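Local coordinates for protein proteolytically activated form of PPO4 Tyrosinase (Agaricus bisporus var. bisporus H97, PDB 4OUA) that oxidises phenols at a pair of copper ions, hydroxylating monophenols and converting the o-diphenols to reactive o-quinones at the first step of melanin synthesis, at residues Y130-F135 with V285-S290; D252-V257 with L280-V285; G264-A269 with A273-F278. All blocks are in the same frame, centred on the assembly; numbering follows the deposited sequence.

Contact 1 of 3, residues Y130-F135 with V285-S290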
loop_
_atom_site.group_PDB
_atom_site.type_symbol
_atom_site.label_atom_id
_atom_site.label_comp_id
_atom_site.label_asym_id
_atom_site.label_seq_id
_atom_site.Cartn_x
_atom_site.Cartn_y
_atom_site.Cartn_z
ATOM N N TYR A 130 7.372 1.285 4.384
ATOM C CA TYR A 130 6.088 1.567 5.015
ATOM C C TYR A 130 6.104 2.904 5.744
ATOM O O TYR A 130 7.139 3.344 6.243
ATOM C CB TYR A 130 5.700 0.444 5.983
ATOM C CG TYR A 130 6.638 0.269 7.158
ATOM C CD1 TYR A 130 6.508 1.051 8.298
ATOM C CD2 TYR A 130 7.645 -0.687 7.133
ATOM C CE1 TYR A 130 7.359 0.893 9.373
ATOM C CE2 TYR A 130 8.500 -0.852 8.206
ATOM C CZ TYR A 130 8.353 -0.059 9.322
ATOM O OH TYR A 130 9.201 -0.218 10.394
ATOM N N TRP A 131 4.938 3.536 5.794
ATOM C CA TRP A 131 4.765 4.829 6.441
ATOM C C TRP A 131 4.166 4.644 7.835
ATOM O O TRP A 131 2.952 4.501 7.984
ATOM C CB TRP A 131 3.875 5.723 5.573
ATOM C CG TRP A 131 3.571 7.073 6.139
ATOM C CD1 TRP A 131 4.257 7.736 7.115
ATOM C CD2 TRP A 131 2.488 7.928 5.758
ATOM N NE1 TRP A 131 3.668 8.952 7.365
ATOM C CE2 TRP A 131 2.578 9.093 6.544
ATOM C CE3 TRP A 131 1.449 7.820 4.829
ATOM C CZ2 TRP A 131 1.671 10.141 6.428
ATOM C CZ3 TRP A 131 0.549 8.862 4.717
ATOM C CH2 TRP A 131 0.667 10.007 5.512
ATOM N N ASP A 132 5.024 4.640 8.851
ATOM C CA ASP A 132 4.590 4.412 10.226
ATOM C C ASP A 132 3.752 5.582 10.747
ATOM O O ASP A 132 4.234 6.412 11.521
ATOM C CB ASP A 132 5.802 4.183 11.130
ATOM C CG ASP A 132 5.450 3.439 12.404
ATOM O OD1 ASP A 132 4.273 3.482 12.825
ATOM O OD2 ASP A 132 6.359 2.808 12.985
ATOM N N THR A 133 2.494 5.630 10.324
ATOM C CA THR A 133 1.607 6.742 10.652
ATOM C C THR A 133 1.281 6.812 12.142
ATOM O O THR A 133 0.976 7.883 12.669
ATOM C CB THR A 133 0.293 6.650 9.858
ATOM O OG1 THR A 133 -0.425 5.475 10.252
ATOM C CG2 THR A 133 0.578 6.583 8.365
ATOM N N GLY A 134 1.350 5.668 12.817
ATOM C CA GLY A 134 1.021 5.594 14.229
ATOM C C GLY A 134 2.112 6.129 15.140
ATOM O O GLY A 134 1.853 6.470 16.294
ATOM N N PHE A 135 3.335 6.200 14.624
ATOM C CA PHE A 135 4.464 6.684 15.411
ATOM C C PHE A 135 4.998 8.006 14.871
ATOM O O PHE A 135 5.488 8.844 15.628
ATOM C CB PHE A 135 5.583 5.641 15.443
ATOM C CG PHE A 135 6.798 6.084 16.203
ATOM C CD1 PHE A 135 6.878 5.903 17.573
ATOM C CD2 PHE A 135 7.859 6.688 15.550
ATOM C CE1 PHE A 135 7.994 6.315 18.277
ATOM C CE2 PHE A 135 8.976 7.102 16.247
ATOM C CZ PHE A 135 9.044 6.915 17.613
ATOM N N VAL A 285 -0.091 -0.584 6.609
ATOM C CA VAL A 285 -1.333 -1.259 6.958
ATOM C C VAL A 285 -1.094 -2.760 7.006
ATOM O O VAL A 285 -1.667 -3.469 7.835
ATOM C CB VAL A 285 -2.457 -0.948 5.955
ATOM C CG1 VAL A 285 -3.645 -1.875 6.176
ATOM C CG2 VAL A 285 -2.875 0.511 6.064
ATOM N N ASP A 286 -0.232 -3.237 6.114
ATOM C CA ASP A 286 0.116 -4.647 6.070
ATOM C C ASP A 286 1.013 -5.012 7.246
ATOM O O ASP A 286 0.968 -6.136 7.746
ATOM C CB ASP A 286 0.806 -4.990 4.750
ATOM C CG ASP A 286 1.008 -6.479 4.569
ATOM O OD1 ASP A 286 0.083 -7.144 4.060
ATOM O OD2 ASP A 286 2.090 -6.983 4.936
ATOM N N ARG A 287 1.825 -4.055 7.686
ATOM C CA ARG A 287 2.704 -4.269 8.829
ATOM C C ARG A 287 1.885 -4.426 10.103
ATOM O O ARG A 287 2.247 -5.185 11.000
ATOM C CB ARG A 287 3.698 -3.117 8.981
ATOM C CG ARG A 287 4.760 -3.360 10.042
ATOM C CD ARG A 287 5.758 -2.219 10.104
ATOM N NE ARG A 287 5.192 -1.040 10.749
ATOM C CZ ARG A 287 5.444 -0.685 12.004
ATOM N NH1 ARG A 287 6.260 -1.414 12.750
ATOM N NH2 ARG A 287 4.884 0.403 12.511
ATOM N N HIS A 288 0.778 -3.692 10.172
ATOM C CA HIS A 288 -0.145 -3.798 11.292
ATOM C C HIS A 288 -0.710 -5.211 11.365
ATOM O O HIS A 288 -0.823 -5.795 12.443
ATOM C CB HIS A 288 -1.277 -2.776 11.160
ATOM C CG HIS A 288 -0.845 -1.363 11.394
ATOM N ND1 HIS A 288 -1.655 -0.282 11.118
ATOM C CD2 HIS A 288 0.308 -0.851 11.889
ATOM C CE1 HIS A 288 -1.019 0.834 11.429
ATOM N NE2 HIS A 288 0.174 0.516 11.898
ATOM N N LEU A 289 -1.058 -5.752 10.202
ATOM C CA LEU A 289 -1.573 -7.111 10.115
ATOM C C LEU A 289 -0.539 -8.114 10.615
ATOM O O LEU A 289 -0.877 -9.064 11.317
ATOM C CB LEU A 289 -1.979 -7.434 8.677
ATOM C CG LEU A 289 -2.635 -8.794 8.447
ATOM C CD1 LEU A 289 -3.877 -8.934 9.307
ATOM C CD2 LEU A 289 -2.974 -8.971 6.978
ATOM N N SER A 290 0.723 -7.894 10.254
ATOM C CA SER A 290 1.811 -8.758 10.701
ATOM C C SER A 290 1.992 -8.671 12.213
ATOM O O SER A 290 2.189 -9.685 12.880
ATOM C CB SER A 290 3.120 -8.393 9.996
ATOM O OG SER A 290 3.058 -8.682 8.611
#

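Contact 2 of 3, residues D252-V257 with L280-V285. With CU1 (copper (I) ion), chain D.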
loop_
_atom_site.group_PDB
_atom_site.type_symbol
_atom_site.label_atom_id
_atom_site.label_comp_id
_atom_site.label_asym_id
_atom_site.label_seq_id
_atom_site.Cartn_x
_atom_site.Cartn_y
_atom_site.Cartn_z
ATOM N N ASP A 252 -8.700 6.833 8.202
ATOM C CA ASP A 252 -8.308 8.163 8.659
ATOM C C ASP A 252 -7.143 8.738 7.855
ATOM O O ASP A 252 -7.052 9.949 7.660
ATOM C CB ASP A 252 -7.944 8.132 10.146
ATOM C CG ASP A 252 -9.153 7.922 11.041
ATOM O OD1 ASP A 252 -10.122 7.272 10.592
ATOM O OD2 ASP A 252 -9.134 8.407 12.192
ATOM N N ILE A 253 -6.251 7.870 7.390
ATOM C CA ILE A 253 -5.081 8.325 6.647
ATOM C C ILE A 253 -5.454 8.777 5.240
ATOM O O ILE A 253 -4.837 9.689 4.693
ATOM C CB ILE A 253 -4.003 7.232 6.556
ATOM C CG1 ILE A 253 -3.628 6.737 7.955
ATOM C CG2 ILE A 253 -2.777 7.759 5.827
ATOM C CD1 ILE A 253 -3.100 7.825 8.862
ATOM N N HIS A 254 -6.448 8.147 4.661
ATOM C CA HIS A 254 -6.943 8.557 3.350
ATOM C C HIS A 254 -7.621 9.917 3.447
ATOM O O HIS A 254 -7.524 10.737 2.536
ATOM C CB HIS A 254 -7.910 7.518 2.779
ATOM C CG HIS A 254 -7.233 6.306 2.217
ATOM N ND1 HIS A 254 -6.515 6.334 1.042
ATOM C CD2 HIS A 254 -7.167 5.031 2.668
ATOM C CE1 HIS A 254 -6.033 5.128 0.794
ATOM N NE2 HIS A 254 -6.411 4.320 1.767
ATOM N N GLY A 255 -8.320 10.155 4.553
ATOM C CA GLY A 255 -8.993 11.419 4.787
ATOM C C GLY A 255 -8.024 12.562 5.018
ATOM O O GLY A 255 -8.191 13.645 4.461
ATOM N N PHE A 256 -7.010 12.318 5.842
ATOM C CA PHE A 256 -6.018 13.339 6.164
ATOM C C PHE A 256 -5.320 13.859 4.914
ATOM O O PHE A 256 -5.089 15.059 4.774
ATOM C CB PHE A 256 -4.974 12.789 7.140
ATOM C CG PHE A 256 -5.519 12.465 8.501
ATOM C CD1 PHE A 256 -6.746 12.962 8.911
ATOM C CD2 PHE A 256 -4.801 11.666 9.376
ATOM C CE1 PHE A 256 -7.245 12.664 10.163
ATOM C CE2 PHE A 256 -5.295 11.367 10.629
ATOM C CZ PHE A 256 -6.518 11.866 11.022
ATOM N N VAL A 257 -4.989 12.949 4.007
ATOM C CA VAL A 257 -4.198 13.287 2.830
ATOM C C VAL A 257 -5.044 13.833 1.684
ATOM O O VAL A 257 -4.660 14.800 1.026
ATOM C CB VAL A 257 -3.412 12.062 2.321
ATOM C CG1 VAL A 257 -2.696 12.395 1.024
ATOM C CG2 VAL A 257 -2.428 11.587 3.377
ATOM N N LEU A 280 2.842 3.461 0.349
ATOM C CA LEU A 280 3.578 3.577 1.602
ATOM C C LEU A 280 2.632 3.382 2.781
ATOM O O LEU A 280 3.015 2.849 3.825
ATOM C CB LEU A 280 4.283 4.932 1.699
ATOM C CG LEU A 280 5.529 5.101 0.830
ATOM C CD1 LEU A 280 5.150 5.206 -0.634
ATOM C CD2 LEU A 280 6.333 6.315 1.264
ATOM N N HIS A 281 1.349 3.816 2.547
ATOM C CA HIS A 281 0.294 3.657 3.538
ATOM C C HIS A 281 -0.030 2.186 3.760
ATOM O O HIS A 281 0.083 1.674 4.874
ATOM C CB HIS A 281 -0.969 4.406 3.104
ATOM C CG HIS A 281 -2.100 4.297 4.078
ATOM N ND1 HIS A 281 -3.426 4.358 3.696
ATOM C CD2 HIS A 281 -2.105 4.133 5.422
ATOM C CE1 HIS A 281 -4.193 4.247 4.763
ATOM N NE2 HIS A 281 -3.418 4.099 5.823
ATOM N N HIS A 282 -0.432 1.513 2.688
ATOM C CA HIS A 282 -0.905 0.138 2.780
ATOM C C HIS A 282 0.228 -0.862 2.984
ATOM O O HIS A 282 -0.018 -2.034 3.273
ATOM C CB HIS A 282 -1.716 -0.217 1.536
ATOM C CG HIS A 282 -3.110 0.326 1.561
ATOM N ND1 HIS A 282 -4.193 -0.425 1.967
ATOM C CD2 HIS A 282 -3.598 1.550 1.250
ATOM C CE1 HIS A 282 -5.288 0.310 1.894
ATOM N NE2 HIS A 282 -4.954 1.516 1.466
ATOM N N SER A 283 1.511 -0.395 2.845
ATOM C CA SER A 283 2.645 -1.213 3.250
ATOM C C SER A 283 2.693 -1.256 4.770
ATOM O O SER A 283 3.059 -2.268 5.367
ATOM C CB SER A 283 3.957 -0.663 2.691
ATOM O OG SER A 283 5.067 -1.354 3.241
ATOM N N ASN A 284 2.311 -0.140 5.385
ATOM C CA ASN A 284 2.256 -0.032 6.834
ATOM C C ASN A 284 0.987 -0.670 7.383
ATOM O O ASN A 284 0.983 -1.222 8.482
ATOM C CB ASN A 284 2.343 1.434 7.263
ATOM C CG ASN A 284 2.376 1.601 8.767
ATOM O OD1 ASN A 284 3.360 1.249 9.419
ATOM N ND2 ASN A 284 1.303 2.151 9.325
ATOM N N VAL A 285 -0.091 -0.584 6.609
ATOM C CA VAL A 285 -1.333 -1.259 6.958
ATOM C C VAL A 285 -1.094 -2.760 7.006
ATOM O O VAL A 285 -1.667 -3.469 7.835
ATOM C CB VAL A 285 -2.457 -0.948 5.955
ATOM C CG1 VAL A 285 -3.645 -1.875 6.176
ATOM C CG2 VAL A 285 -2.875 0.511 6.064
HETATM CU CU CU1 D . -6.730 2.367 1.525
HETATM O O HOH W 1 -8.444 1.517 0.304
#

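Contact 3 of 3, residues G264-A269 with A273-F278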
loop_
_atom_site.group_PDB
_atom_site.type_symbol
_atom_site.label_atom_id
_atom_site.label_comp_id
_atom_site.label_asym_id
_atom_site.label_seq_id
_atom_site.Cartn_x
_atom_site.Cartn_y
_atom_site.Cartn_z
ATOM N N GLY A 264 -9.814 15.250 -2.539
ATOM C CA GLY A 264 -8.689 14.912 -3.391
ATOM C C GLY A 264 -8.716 13.444 -3.769
ATOM O O GLY A 264 -9.720 12.764 -3.561
ATOM N N HIS A 265 -7.612 12.948 -4.317
ATOM C CA HIS A 265 -7.550 11.564 -4.781
ATOM C C HIS A 265 -7.530 10.553 -3.634
ATOM O O HIS A 265 -8.243 9.550 -3.674
ATOM C CB HIS A 265 -6.325 11.359 -5.676
ATOM C CG HIS A 265 -6.438 12.020 -7.014
ATOM N ND1 HIS A 265 -6.192 13.362 -7.207
ATOM C CD2 HIS A 265 -6.776 11.522 -8.229
ATOM C CE1 HIS A 265 -6.370 13.662 -8.480
ATOM N NE2 HIS A 265 -6.725 12.565 -9.121
ATOM N N MET A 266 -6.718 10.819 -2.614
ATOM C CA MET A 266 -6.553 9.884 -1.501
ATOM C C MET A 266 -7.840 9.653 -0.709
ATOM O O MET A 266 -7.974 8.642 -0.020
ATOM C CB MET A 266 -5.454 10.375 -0.554
ATOM C CG MET A 266 -4.052 9.926 -0.933
ATOM S SD MET A 266 -3.813 8.144 -0.764
ATOM C CE MET A 266 -3.894 7.941 1.012
ATOM N N THR A 267 -8.785 10.583 -0.801
ATOM C CA THR A 267 -10.029 10.463 -0.048
ATOM C C THR A 267 -11.169 9.938 -0.917
ATOM O O THR A 267 -12.342 10.098 -0.582
ATOM C CB THR A 267 -10.448 11.808 0.570
ATOM O OG1 THR A 267 -11.597 11.613 1.403
ATOM C CG2 THR A 267 -10.775 12.817 -0.520
ATOM N N HIS A 268 -10.814 9.308 -2.031
ATOM C CA HIS A 268 -11.795 8.717 -2.933
ATOM C C HIS A 268 -11.302 7.349 -3.399
ATOM O O HIS A 268 -10.285 7.250 -4.083
ATOM C CB HIS A 268 -12.049 9.635 -4.131
ATOM C CG HIS A 268 -13.331 9.351 -4.850
ATOM N ND1 HIS A 268 -13.601 8.134 -5.439
ATOM C CD2 HIS A 268 -14.416 10.129 -5.079
ATOM C CE1 HIS A 268 -14.799 8.174 -5.997
ATOM N NE2 HIS A 268 -15.314 9.374 -5.792
ATOM N N ALA A 269 -12.029 6.301 -3.024
ATOM C CA ALA A 269 -11.597 4.928 -3.281
ATOM C C ALA A 269 -11.367 4.640 -4.765
ATOM O O ALA A 269 -10.648 3.706 -5.117
ATOM C CB ALA A 269 -12.614 3.949 -2.712
ATOM N N ALA A 273 -5.642 5.013 -5.234
ATOM C CA ALA A 273 -4.481 4.205 -5.592
ATOM C C ALA A 273 -3.492 4.967 -6.471
ATOM O O ALA A 273 -2.291 4.690 -6.452
ATOM C CB ALA A 273 -4.929 2.932 -6.290
ATOM N N PHE A 274 -3.996 5.931 -7.235
ATOM C CA PHE A 274 -3.163 6.678 -8.172
ATOM C C PHE A 274 -2.156 7.587 -7.468
ATOM O O PHE A 274 -1.149 7.977 -8.058
ATOM C CB PHE A 274 -4.038 7.502 -9.119
ATOM C CG PHE A 274 -4.852 6.667 -10.068
ATOM C CD1 PHE A 274 -4.268 6.114 -11.198
ATOM C CD2 PHE A 274 -6.197 6.433 -9.832
ATOM C CE1 PHE A 274 -5.010 5.343 -12.074
ATOM C CE2 PHE A 274 -6.944 5.664 -10.705
ATOM C CZ PHE A 274 -6.350 5.120 -11.828
ATOM N N ASP A 275 -2.425 7.924 -6.212
ATOM C CA ASP A 275 -1.486 8.716 -5.427
ATOM C C ASP A 275 -0.370 7.815 -4.902
ATOM O O ASP A 275 -0.632 6.859 -4.177
ATOM C CB ASP A 275 -2.201 9.421 -4.271
ATOM C CG ASP A 275 -1.355 10.510 -3.629
ATOM O OD1 ASP A 275 -0.129 10.320 -3.483
ATOM O OD2 ASP A 275 -1.921 11.564 -3.269
ATOM N N PRO A 276 0.882 8.125 -5.274
ATOM C CA PRO A 276 2.067 7.332 -4.917
ATOM C C PRO A 276 2.188 7.033 -3.420
ATOM O O PRO A 276 2.773 6.017 -3.046
ATOM C CB PRO A 276 3.226 8.217 -5.383
ATOM C CG PRO A 276 2.655 9.011 -6.504
ATOM C CD PRO A 276 1.229 9.281 -6.120
ATOM N N ILE A 277 1.639 7.900 -2.577
ATOM C CA ILE A 277 1.740 7.710 -1.134
ATOM C C ILE A 277 0.802 6.603 -0.663
ATOM O O ILE A 277 0.879 6.153 0.481
ATOM C CB ILE A 277 1.424 9.010 -0.366
ATOM C CG1 ILE A 277 2.029 8.961 1.038
ATOM C CG2 ILE A 277 -0.076 9.248 -0.309
ATOM C CD1 ILE A 277 1.784 10.209 1.850
ATOM N N PHE A 278 -0.084 6.172 -1.555
ATOM C CA PHE A 278 -1.043 5.112 -1.260
ATOM C C PHE A 278 -0.343 3.812 -0.880
ATOM O O PHE A 278 -0.828 3.056 -0.039
ATOM C CB PHE A 278 -1.964 4.889 -2.464
ATOM C CG PHE A 278 -2.847 3.678 -2.349
ATOM C CD1 PHE A 278 -4.112 3.778 -1.792
ATOM C CD2 PHE A 278 -2.422 2.443 -2.817
ATOM C CE1 PHE A 278 -4.929 2.668 -1.692
ATOM C CE2 PHE A 278 -3.234 1.332 -2.719
ATOM C CZ PHE A 278 -4.489 1.443 -2.156
#

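Contact 1 of 3, residues Y130-F135 with V285-S290
Tyr-130 and Arg-287 mark the nearest backbone approach, with their CA atoms 7.7 Å apart. The segment 130-135 is irregular, with an inverse gamma turn centred on Asp-132, whereas 285-290 belongs to helix 277-295. No hydrogen bond joins the two backbones; the contact is made by side chains. Arg-287 leaves its helix with CG anti to the backbone N (chi1 -172°) and bends at chi3, which lays its end over one face of the Tyr-130 ring. CD sits above the middle of that ring, 3.5 Å from its centroid, as a CH-pi contact. The guanidinium continues almost flat against the tyrosine, the planes 12° apart, with NE nearest the rim carbon CE1. Beyond the ring, NH2 reaches Asp-132 OD2 at 2.9 Å in a salt bridge, and here the carboxylate plane is turned 63° from the guanidinium. Asp-132 also pairs with Arg-376 and takes a hydrogen bond from Tyr-377, while NH1 of Arg-287 pairs with Asp-353 and NE bonds to Asn-284. The charges are therefore shared in a network of two arginines and two aspartates, of which Arg-287 and Asp-132 are buried; this probably keeps each ionised and holds the guanidinium flat on the tyrosine.

Contact 2 of 3, residues D252-V257 with L280-V285
Two histidines from different helices meet at one copper ion: His-254 NE2 and His-282 NE2 each bind it at 2.0 Å. A water lies at 2.3 Å, and His-250, one turn before His-254, completes the trio of protein ligands. The two NE2 atoms are close to each other because the metal draws both in, and no hydrogen bond links them. Their rings meet rim to rim, the planes inclined at 48°, with neither lying over the other's face. Both side chains start in the same way, CG anti to the carbonyl carbon and beside the backbone N (chi1 near -78° in both), which lets the imidazoles converge; the axes of the two segments, nearly antiparallel, come within 11.5 Å. This is the CuB half of the type 3 dicopper centre of tyrosinases: helix 246-258 gives the two histidines of an HxxxH pair and helix 277-295 the third. His-254 is probably also in contact with substrate, and His-282 packs against His-90, a ligand of the other copper.

His-281 binds no metal here but packs beside the ligands. It presents its edge to the face of His-254, with centroids 4.9 Å apart and planes at 73°, a T-shaped pair in which ND1 is the atom nearest His-254 NE2. One face of the His-281 ring receives Ile-253, whose CB stands 3.6 Å from the ring centroid in a CH-pi contact displaced toward NE2. CG1 and CG2 of the same isoleucine splay past NE2 and CD2. The opposite face is covered by Val-285 CG2, from the next turn of its own helix.

Contact 3 of 3, residues G264-A269 with A273-F278
Met-266 crosses to Asp-275 and its neighbours through a side chain bent at chi2 (-67°) and again at chi3, CG and SD sharing Asp-275 and Ile-277 as neighbours. From CB, the chain passes to CG, which lies 3.6 Å from Asp-275 OD2 and 3.9 Å from Asp-275 CB; the methylene thus rests against the flank of the aspartate, the two side chains crossing at about a right angle. SD comes next, 3.9 Å from Ile-277 CG2 and 4.1 Å from Phe-278 CB, and it stands at the edge of the Phe-278 ring, near the ring plane. After the second bend CE lies beside the imidazole of the copper ligand His-254, about 3 Å from its nearest atom.

The first segment lies in the connection between helices 246-258 and 277-295, which together carry all three ligands of the CuB ion, and the second leads into the latter. In the first segment a type I beta turn, His-265 to His-268, is closed by His-268 N to His-265 O. In the second, Asp-275 OD1 accepts from Ile-277 N at 3.1 Å in a nearly straight bond (171°), an Asx turn that caps the helix start, while Phe-278 N bonds back to Asp-275 O. The donor reaches OD1 on its anti side, 28° out of the carboxylate plane. The same oxygen also forms a salt bridge with Arg-191 NH2.

With an alanine here in place of Asp-275, the Ile-277 amide would probably lose its cap, Arg-191 its buried countercharge, and Met-266 CG the carboxylate it lies against. Phe-278, one residue beyond Ile-277, faces the metal site: its ring meets that of His-282 and stands edge-to-face with His-56, and its side chain lies about 4 Å from a copper ion.

How the contacts relate
Helix 277-295 runs through all three contacts. Contact 3 is nested inside the loop closed by contact 2, and that inside the loop of contact 1. Contact 2 holds one copper ion of the pair, bound by His-250, His-254 and His-282; its centre is about 9 Å from those of the others, themselves about 17 Å apart. Trp-131 joins contact 1 to both others: its N lies 2.8 Å from Leu-280 O of contact 2, a probable hydrogen bond, and its CZ3 3.4 Å from Ile-277 CD1 of contact 3. Between contacts 2 and 3, His-254 ND1 lies 2.9 Å from Met-266 O, behind the metal-binding NE2. Contact 1 is more remote, the Tyr-130 side chain about 13 Å from a copper ion.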